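Local coordinates for transcriptional regulator (Aquifex aeolicus, PDB 2EH3), which probably binds DNA through a helix-turn-helix domain and regulates transcription as a TetR/AcrR-family protein, with magnesium ions bound to its helical C-terminal domain, at residues I62-E67 with E74-M79; M79-L84 with G140-L145. One frame throughout, in Å; residues are numbered along the deposited sequence.

Contact 1 (I62-E67 with E74-M79); sequences ISLFEE and EELLEM. With MG (magnesium ion), chain B; MG (magnesium ion), chain C.
L64 turns its CG away from its own backbone N (chi1 176°) and M79, a selenomethionine, does the same (chi1 -177°), which brings the CD1 branch of L64 and the CG of M79 together between two antiparallel helices. The two side chains slide past each other in opposite directions, and CD1 of L64 lies 3.3 Å from CG of M79, tighter than a usual van der Waals contact. Beyond CG the M79 chain bends, carrying its end away from L64, so the methylenes rather than the selenium make this contact. The other branch of L64 serves L76: CD2 of L64 sits 3.8 Å from CD1 of L76. L76 also uses its second methyl, CD2, which approaches CE1 of F65 at 3.9 Å, obliquely to the ring. No hydrogen bond spans the segments; their association is apolar, and their axes are 10.4 Å apart at an angle of 155°.

Carboxylates of 74-79 bind two magnesium ions. One ion takes both oxygens of E75, OE1 at 2.4 Å and OE2 at 2.5 Å, together with OE1 of E78 and two waters. E78 bridges to the second ion through OE2 at 2.3 Å, and an extended chain beyond CG carries its carboxylate to both ions.

The arrangement is a helical hairpin joining the end of helix 46-67 to the start of helix 73-86. Helix 105-126 packs against both arms, with R118 touching I62 and F65, F122 touching L76, and F119 touching L77.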
ATOM      1  N   ILE A  62     -12.633   3.528  15.539  1.00 15.71           N
ATOM      2  CA  ILE A  62     -12.456   4.008  16.907  1.00 15.25           C
ATOM      3  C   ILE A  62     -13.400   3.211  17.816  1.00 15.78           C
ATOM      4  O   ILE A  62     -12.986   2.747  18.884  1.00 14.49           O
ATOM      5  CB  ILE A  62     -12.762   5.511  16.998  1.00 16.20           C
ATOM      6  CG1 ILE A  62     -11.690   6.267  16.212  1.00 16.79           C
ATOM      7  CG2 ILE A  62     -12.819   5.988  18.467  1.00 17.68           C
ATOM      8  CD1 ILE A  62     -11.894   7.780  16.202  1.00 17.56           C
ATOM      9  N   SER A  63     -14.658   3.060  17.401  1.00 15.53           N
ATOM     10  CA  SER A  63     -15.633   2.291  18.191  1.00 16.83           C
ATOM     11  C   SER A  63     -15.170   0.861  18.415  1.00 16.40           C
ATOM     12  O   SER A  63     -15.312   0.317  19.517  1.00 15.03           O
ATOM     13  CB  SER A  63     -16.994   2.257  17.485  1.00 18.29           C
ATOM     14  OG  SER A  63     -17.575   3.539  17.522  1.00 22.52           O
ATOM     15  N   LEU A  64     -14.631   0.243  17.366  1.00 16.13           N
ATOM     16  CA  LEU A  64     -14.140  -1.119  17.465  1.00 18.05           C
ATOM     17  C   LEU A  64     -13.108  -1.237  18.594  1.00 17.27           C
ATOM     18  O   LEU A  64     -13.176  -2.157  19.419  1.00 18.20           O
ATOM     19  CB  LEU A  64     -13.514  -1.544  16.129  1.00 20.79           C
ATOM     20  CG  LEU A  64     -12.850  -2.924  16.066  1.00 25.04           C
ATOM     21  CD1 LEU A  64     -13.256  -3.627  14.778  1.00 24.56           C
ATOM     22  CD2 LEU A  64     -11.352  -2.785  16.131  1.00 25.27           C
ATOM     23  N   PHE A  65     -12.149  -0.318  18.627  1.00 15.80           N
ATOM     24  CA  PHE A  65     -11.133  -0.365  19.661  1.00 15.52           C
ATOM     25  C   PHE A  65     -11.750  -0.132  21.028  1.00 16.68           C
ATOM     26  O   PHE A  65     -11.424  -0.841  21.970  1.00 18.34           O
ATOM     27  CB  PHE A  65     -10.052   0.698  19.424  1.00 17.23           C
ATOM     28  CG  PHE A  65      -9.017   0.290  18.431  1.00 16.89           C
ATOM     29  CD1 PHE A  65      -8.122  -0.726  18.725  1.00 18.99           C
ATOM     30  CD2 PHE A  65      -8.940   0.917  17.186  1.00 18.27           C
ATOM     31  CE1 PHE A  65      -7.164  -1.116  17.796  1.00 20.21           C
ATOM     32  CE2 PHE A  65      -7.981   0.529  16.258  1.00 20.90           C
ATOM     33  CZ  PHE A  65      -7.092  -0.493  16.573  1.00 20.52           C
ATOM     34  N   GLU A  66     -12.645   0.843  21.133  1.00 14.55           N
ATOM     35  CA  GLU A  66     -13.235   1.156  22.442  1.00 16.54           C
ATOM     36  C   GLU A  66     -14.095   0.005  22.970  1.00 16.03           C
ATOM     37  O   GLU A  66     -14.034  -0.342  24.159  1.00 17.83           O
ATOM     38  CB  GLU A  66     -14.097   2.434  22.362  1.00 17.60           C
ATOM     39  CG  GLU A  66     -13.330   3.735  22.067  1.00 23.64           C
ATOM     40  CD  GLU A  66     -14.261   4.944  21.883  1.00 26.80           C
ATOM     41  OE1 GLU A  66     -15.449   4.744  21.539  1.00 29.14           O
ATOM     42  OE2 GLU A  66     -13.808   6.100  22.063  1.00 29.64           O
ATOM     43  N   GLU A  67     -14.869  -0.605  22.082  1.00 15.48           N
ATOM     44  CA  GLU A  67     -15.787  -1.669  22.481  1.00 14.81           C
ATOM     45  C   GLU A  67     -15.194  -3.051  22.670  1.00 14.57           C
ATOM     46  O   GLU A  67     -15.859  -3.946  23.199  1.00 13.81           O
ATOM     47  CB  GLU A  67     -16.926  -1.768  21.464  1.00 16.97           C
ATOM     48  CG  GLU A  67     -17.694  -0.469  21.298  1.00 18.30           C
ATOM     49  CD  GLU A  67     -18.608  -0.447  20.069  1.00 21.34           C
ATOM     50  OE1 GLU A  67     -18.545  -1.366  19.226  1.00 21.38           O
ATOM     51  OE2 GLU A  67     -19.384   0.521  19.932  1.00 24.15           O
ATOM     52  N   GLU A  74      -5.881 -11.466  19.159  1.00 10.69           N
ATOM     53  CA  GLU A  74      -6.376 -12.238  18.025  1.00 11.23           C
ATOM     54  C   GLU A  74      -7.847 -11.943  17.752  1.00  9.75           C
ATOM     55  O   GLU A  74      -8.273 -11.792  16.592  1.00 10.46           O
ATOM     56  CB  GLU A  74      -6.169 -13.736  18.286  1.00 12.65           C
ATOM     57  CG  GLU A  74      -4.679 -14.071  18.486  1.00 15.90           C
ATOM     58  CD  GLU A  74      -4.266 -14.250  19.955  1.00 19.05           C
ATOM     59  OE1 GLU A  74      -4.496 -13.356  20.810  1.00 18.80           O
ATOM     60  OE2 GLU A  74      -3.697 -15.312  20.249  1.00 22.78           O
ATOM     61  N   GLU A  75      -8.647 -11.884  18.802  1.00  9.41           N
ATOM     62  CA  GLU A  75     -10.069 -11.599  18.602  1.00  8.00           C
ATOM     63  C   GLU A  75     -10.323 -10.130  18.220  1.00  9.21           C
ATOM     64  O   GLU A  75     -11.229  -9.825  17.430  1.00  8.52           O
ATOM     65  CB  GLU A  75     -10.846 -11.998  19.848  1.00  9.72           C
ATOM     66  CG  GLU A  75     -10.966 -13.542  19.978  1.00 11.21           C
ATOM     67  CD  GLU A  75     -11.786 -14.222  18.868  1.00 12.29           C
ATOM     68  OE1 GLU A  75     -12.882 -13.736  18.566  1.00 10.21           O
ATOM     69  OE2 GLU A  75     -11.328 -15.260  18.328  1.00 11.47           O
ATOM     70  N   LEU A  76      -9.557  -9.211  18.790  1.00  9.82           N
ATOM     71  CA  LEU A  76      -9.726  -7.800  18.404  1.00  8.83           C
ATOM     72  C   LEU A  76      -9.390  -7.698  16.899  1.00  8.34           C
ATOM     73  O   LEU A  76     -10.100  -7.041  16.125  1.00  9.24           O
ATOM     74  CB  LEU A  76      -8.758  -6.903  19.193  1.00 11.14           C
ATOM     75  CG  LEU A  76      -8.742  -5.454  18.682  1.00 11.14           C
ATOM     76  CD1 LEU A  76     -10.029  -4.759  19.074  1.00 13.19           C
ATOM     77  CD2 LEU A  76      -7.502  -4.726  19.261  1.00 15.86           C
ATOM     78  N   LEU A  77      -8.302  -8.338  16.479  1.00  8.05           N
ATOM     79  CA  LEU A  77      -7.916  -8.271  15.077  1.00  8.57           C
ATOM     80  C   LEU A  77      -8.923  -8.958  14.144  1.00  8.92           C
ATOM     81  O   LEU A  77      -9.131  -8.500  13.032  1.00  9.06           O
ATOM     82  CB  LEU A  77      -6.484  -8.814  14.898  1.00 10.52           C
ATOM     83  CG  LEU A  77      -5.505  -7.832  15.602  1.00 14.63           C
ATOM     84  CD1 LEU A  77      -4.195  -8.532  16.011  1.00 15.16           C
ATOM     85  CD2 LEU A  77      -5.249  -6.644  14.699  1.00 17.97           C
ATOM     86  N   GLU A  78      -9.541 -10.055  14.597  1.00  8.51           N
ATOM     87  CA  GLU A  78     -10.556 -10.679  13.781  1.00  8.66           C
ATOM     88  C   GLU A  78     -11.698  -9.687  13.531  1.00  8.21           C
ATOM     89  O   GLU A  78     -12.220  -9.593  12.416  1.00  7.80           O
ATOM     90  CB  GLU A  78     -11.093 -11.914  14.484  1.00  6.18           C
ATOM     91  CG  GLU A  78     -12.285 -12.564  13.712  1.00  8.66           C
ATOM     92  CD  GLU A  78     -12.901 -13.732  14.416  1.00 10.27           C
ATOM     93  OE1 GLU A  78     -12.350 -14.239  15.413  1.00  8.85           O
ATOM     94  OE2 GLU A  78     -14.002 -14.144  13.958  1.00  7.57           O
HETATM   95  N   MSE A  79     -12.073  -8.937  14.558  1.00  8.25           N
HETATM   96  CA  MSE A  79     -13.148  -7.955  14.421  1.00  9.16           C
HETATM   97  C   MSE A  79     -12.769  -6.815  13.499  1.00  9.84           C
HETATM   98  O   MSE A  79     -13.594  -6.319  12.726  1.00 11.49           O
HETATM   99  CB  MSE A  79     -13.490  -7.398  15.797  1.00 14.64           C
HETATM  100  CG  MSE A  79     -14.631  -6.432  15.787  1.00 15.61           C
HETATM  101 SE   MSE A  79     -16.352  -7.310  15.571  1.00 28.65          SE
HETATM  102  CE  MSE A  79     -16.115  -8.723  16.767  1.00 16.64           C
TER
HETATM  103 MG    MG B1001     -13.410 -15.532  17.048  1.00  5.16          MG
HETATM  104 MG    MG C1002     -16.154 -13.374  14.424  1.00  4.14          MG
HETATM  105  O   HOH W   1     -13.918 -16.681  19.081  1.00 11.88           O
HETATM  106  O   HOH W   2     -12.133 -17.386  16.364  1.00 14.49           O
HETATM  107  O   HOH W   3     -15.305 -11.378  15.344  1.00  9.20           O

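Contact 2 (M79-L84 with G140-L145); sequences MFLEVL and GFLRQL. With MG (magnesium ion), chain C.
L142 projects between F80, L81 and L84 in the all-helical C-terminal domain of the TetR-like fold, where helices 73-86 and 131-152 run 34° from parallel over these segments. The tight part is the CD2 methyl of L142. It lies over one face of the F80 ring, 4.0 Å from the centroid, a CH-pi contact displaced toward the CD2-CE2 rim. A chi1 of -166° carries the F80 ring toward 140-145, and a chi2 of 0° turns its face to L142. L84 meets the same methyl tip to tip, its CD1 3.9 Å from CD2 of L142. Packing is looser at L81, whose CD1 is 4.2 Å from CD1 of L142. At L142 an alanine lacks both methyl branches, which would probably leave a gap beside F80, L81 and L84 and the F80 face without its CH-pi partner.

R143 and Q144 are instead engaged at the dimer interface, where R143 hydrogen-bonds to Q144 and H148 of the second subunit. On the partly exposed side of helix 73-86, E82 binds, through OE2 at 2.5 Å, the magnesium ion that E78 also holds, while a water on that ion donates a 2.7 Å hydrogen bond to OE1 of E82.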
HETATM    1  N   MSE A  79     -12.073  -8.937  14.558  1.00  8.25           N
HETATM    2  CA  MSE A  79     -13.148  -7.955  14.421  1.00  9.16           C
HETATM    3  C   MSE A  79     -12.769  -6.815  13.499  1.00  9.84           C
HETATM    4  O   MSE A  79     -13.594  -6.319  12.726  1.00 11.49           O
HETATM    5  CB  MSE A  79     -13.490  -7.398  15.797  1.00 14.64           C
HETATM    6  CG  MSE A  79     -14.631  -6.432  15.787  1.00 15.61           C
HETATM    7 SE   MSE A  79     -16.352  -7.310  15.571  1.00 28.65          SE
HETATM    8  CE  MSE A  79     -16.115  -8.723  16.767  1.00 16.64           C
ATOM      9  N   PHE A  80     -11.506  -6.413  13.600  1.00  9.40           N
ATOM     10  CA  PHE A  80     -10.937  -5.334  12.784  1.00  9.78           C
ATOM     11  C   PHE A  80     -11.043  -5.763  11.318  1.00  8.93           C
ATOM     12  O   PHE A  80     -11.496  -5.001  10.474  1.00 10.25           O
ATOM     13  CB  PHE A  80      -9.463  -5.120  13.249  1.00 12.27           C
ATOM     14  CG  PHE A  80      -8.786  -3.836  12.757  1.00 15.04           C
ATOM     15  CD1 PHE A  80      -9.440  -2.912  11.944  1.00 17.21           C
ATOM     16  CD2 PHE A  80      -7.461  -3.594  13.113  1.00 18.30           C
ATOM     17  CE1 PHE A  80      -8.784  -1.760  11.486  1.00 17.80           C
ATOM     18  CE2 PHE A  80      -6.791  -2.437  12.658  1.00 19.75           C
ATOM     19  CZ  PHE A  80      -7.469  -1.530  11.842  1.00 18.34           C
ATOM     20  N   LEU A  81     -10.625  -6.989  11.011  1.00  8.57           N
ATOM     21  CA  LEU A  81     -10.731  -7.479   9.641  1.00  9.72           C
ATOM     22  C   LEU A  81     -12.187  -7.558   9.189  1.00 11.17           C
ATOM     23  O   LEU A  81     -12.505  -7.215   8.057  1.00 10.63           O
ATOM     24  CB  LEU A  81     -10.063  -8.857   9.524  1.00  9.90           C
ATOM     25  CG  LEU A  81     -10.277  -9.602   8.194  1.00  9.74           C
ATOM     26  CD1 LEU A  81      -9.692  -8.849   7.015  1.00 12.96           C
ATOM     27  CD2 LEU A  81      -9.629 -10.994   8.313  1.00 12.60           C
ATOM     28  N   GLU A  82     -13.089  -7.985  10.070  1.00  9.84           N
ATOM     29  CA  GLU A  82     -14.477  -8.071   9.663  1.00 11.58           C
ATOM     30  C   GLU A  82     -15.034  -6.691   9.274  1.00 11.00           C
ATOM     31  O   GLU A  82     -15.730  -6.566   8.260  1.00 12.81           O
ATOM     32  CB  GLU A  82     -15.302  -8.692  10.786  1.00 10.73           C
ATOM     33  CG  GLU A  82     -15.056 -10.186  10.930  1.00 10.40           C
ATOM     34  CD  GLU A  82     -15.544 -10.728  12.247  1.00  9.19           C
ATOM     35  OE1 GLU A  82     -15.894  -9.908  13.124  1.00 10.25           O
ATOM     36  OE2 GLU A  82     -15.559 -11.976  12.451  1.00  9.37           O
ATOM     37  N   VAL A  83     -14.720  -5.667  10.072  1.00 12.66           N
ATOM     38  CA  VAL A  83     -15.190  -4.314   9.770  1.00 12.51           C
ATOM     39  C   VAL A  83     -14.563  -3.821   8.476  1.00 12.15           C
ATOM     40  O   VAL A  83     -15.273  -3.290   7.628  1.00 12.55           O
ATOM     41  CB  VAL A  83     -14.870  -3.337  10.920  1.00 14.79           C
ATOM     42  CG1 VAL A  83     -15.090  -1.871  10.469  1.00 17.46           C
ATOM     43  CG2 VAL A  83     -15.762  -3.687  12.121  1.00 18.37           C
ATOM     44  N   LEU A  84     -13.253  -3.996   8.304  1.00 11.20           N
ATOM     45  CA  LEU A  84     -12.649  -3.540   7.053  1.00 12.81           C
ATOM     46  C   LEU A  84     -13.302  -4.230   5.848  1.00 12.44           C
ATOM     47  O   LEU A  84     -13.518  -3.599   4.806  1.00 13.00           O
ATOM     48  CB  LEU A  84     -11.156  -3.807   7.043  1.00 12.87           C
ATOM     49  CG  LEU A  84     -10.329  -3.048   8.084  1.00 13.98           C
ATOM     50  CD1 LEU A  84      -8.885  -3.540   8.055  1.00 14.59           C
ATOM     51  CD2 LEU A  84     -10.397  -1.555   7.797  1.00 15.99           C
ATOM     52  N   GLY A 140       1.093  -4.207   9.097  1.00  9.09           N
ATOM     53  CA  GLY A 140       1.661  -4.520   7.795  1.00  8.99           C
ATOM     54  C   GLY A 140       1.033  -5.776   7.211  1.00 10.31           C
ATOM     55  O   GLY A 140       0.638  -5.811   6.040  1.00 10.98           O
ATOM     56  N   PHE A 141       0.902  -6.791   8.048  1.00 10.44           N
ATOM     57  CA  PHE A 141       0.315  -8.064   7.632  1.00  9.66           C
ATOM     58  C   PHE A 141      -1.150  -7.882   7.230  1.00 10.91           C
ATOM     59  O   PHE A 141      -1.579  -8.393   6.193  1.00 10.62           O
ATOM     60  CB  PHE A 141       0.490  -9.049   8.805  1.00  8.37           C
ATOM     61  CG  PHE A 141      -0.199 -10.386   8.638  1.00  8.05           C
ATOM     62  CD1 PHE A 141      -0.122 -11.111   7.445  1.00  9.16           C
ATOM     63  CD2 PHE A 141      -0.878 -10.949   9.727  1.00  9.37           C
ATOM     64  CE1 PHE A 141      -0.713 -12.396   7.346  1.00  9.59           C
ATOM     65  CE2 PHE A 141      -1.452 -12.213   9.631  1.00  9.76           C
ATOM     66  CZ  PHE A 141      -1.363 -12.935   8.438  1.00  9.02           C
ATOM     67  N   LEU A 142      -1.908  -7.140   8.028  1.00 10.85           N
ATOM     68  CA  LEU A 142      -3.325  -6.927   7.718  1.00 12.81           C
ATOM     69  C   LEU A 142      -3.430  -6.179   6.395  1.00 13.83           C
ATOM     70  O   LEU A 142      -4.258  -6.525   5.544  1.00 12.43           O
ATOM     71  CB  LEU A 142      -3.977  -6.147   8.851  1.00 14.80           C
ATOM     72  CG  LEU A 142      -5.464  -5.839   8.782  1.00 16.22           C
ATOM     73  CD1 LEU A 142      -6.262  -7.136   8.705  1.00 16.52           C
ATOM     74  CD2 LEU A 142      -5.828  -5.033  10.027  1.00 17.88           C
ATOM     75  N   ARG A 143      -2.584  -5.169   6.190  1.00 13.49           N
ATOM     76  CA  ARG A 143      -2.630  -4.418   4.934  1.00 14.82           C
ATOM     77  C   ARG A 143      -2.263  -5.315   3.729  1.00 14.09           C
ATOM     78  O   ARG A 143      -2.909  -5.240   2.681  1.00 16.58           O
ATOM     79  CB  ARG A 143      -1.756  -3.171   5.081  1.00 16.19           C
ATOM     80  CG  ARG A 143      -2.388  -2.268   6.173  1.00 18.83           C
ATOM     81  CD  ARG A 143      -1.493  -1.123   6.636  1.00 20.58           C
ATOM     82  NE  ARG A 143      -1.380  -0.064   5.636  1.00 22.70           N
ATOM     83  CZ  ARG A 143      -0.556   0.972   5.751  1.00 23.04           C
ATOM     84  NH1 ARG A 143       0.223   1.081   6.805  1.00 21.98           N
ATOM     85  NH2 ARG A 143      -0.528   1.914   4.824  1.00 24.67           N
ATOM     86  N   GLN A 144      -1.283  -6.213   3.895  1.00 11.23           N
ATOM     87  CA  GLN A 144      -0.880  -7.151   2.842  1.00 11.54           C
ATOM     88  C   GLN A 144      -2.098  -8.020   2.471  1.00 11.36           C
ATOM     89  O   GLN A 144      -2.404  -8.222   1.291  1.00 11.19           O
ATOM     90  CB  GLN A 144       0.265  -8.053   3.342  1.00 11.57           C
ATOM     91  CG  GLN A 144       0.656  -9.243   2.448  1.00 17.30           C
ATOM     92  CD  GLN A 144       1.669  -8.900   1.364  1.00 21.10           C
ATOM     93  OE1 GLN A 144       2.330  -7.866   1.417  1.00 24.38           O
ATOM     94  NE2 GLN A 144       1.813  -9.787   0.389  1.00 22.21           N
ATOM     95  N   LEU A 145      -2.806  -8.518   3.481  1.00 11.18           N
ATOM     96  CA  LEU A 145      -3.971  -9.359   3.189  1.00 10.90           C
ATOM     97  C   LEU A 145      -5.079  -8.596   2.493  1.00 12.04           C
ATOM     98  O   LEU A 145      -5.730  -9.126   1.587  1.00 11.01           O
ATOM     99  CB  LEU A 145      -4.538  -9.983   4.463  1.00 10.50           C
ATOM    100  CG  LEU A 145      -3.633 -10.917   5.265  1.00  9.95           C
ATOM    101  CD1 LEU A 145      -4.433 -11.343   6.510  1.00 11.06           C
ATOM    102  CD2 LEU A 145      -3.200 -12.113   4.434  1.00 10.58           C
TER
HETATM  103 MG    MG C1002     -16.154 -13.374  14.424  1.00  4.14          MG
HETATM  104  O   HOH W   3     -15.305 -11.378  15.344  1.00  9.20           O

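Overall arrangement
From the N terminus, the chain passes through the predicted helix-turn-helix, residues 24-43, and along helix 46-67, whose last turns enter contact 1. That contact closes a short loop of six intervening residues. Contact 2 then starts from the same helix 73-86 and closes a much longer excursion, 55 mostly helical residues, before the chain reaches 140-145 within helix 131-152. The two contacts are therefore in series, neither nested nor crossed, with M79 lying in both though it touches across contact 1 alone, and centres 11 Å apart. They meet directly where CD1 of L64 packs 3.7 Å from CG2 of V83. Helix 73-86 thus ties helix 46-67 to helix 131-152, which also contributes to the dimer interface.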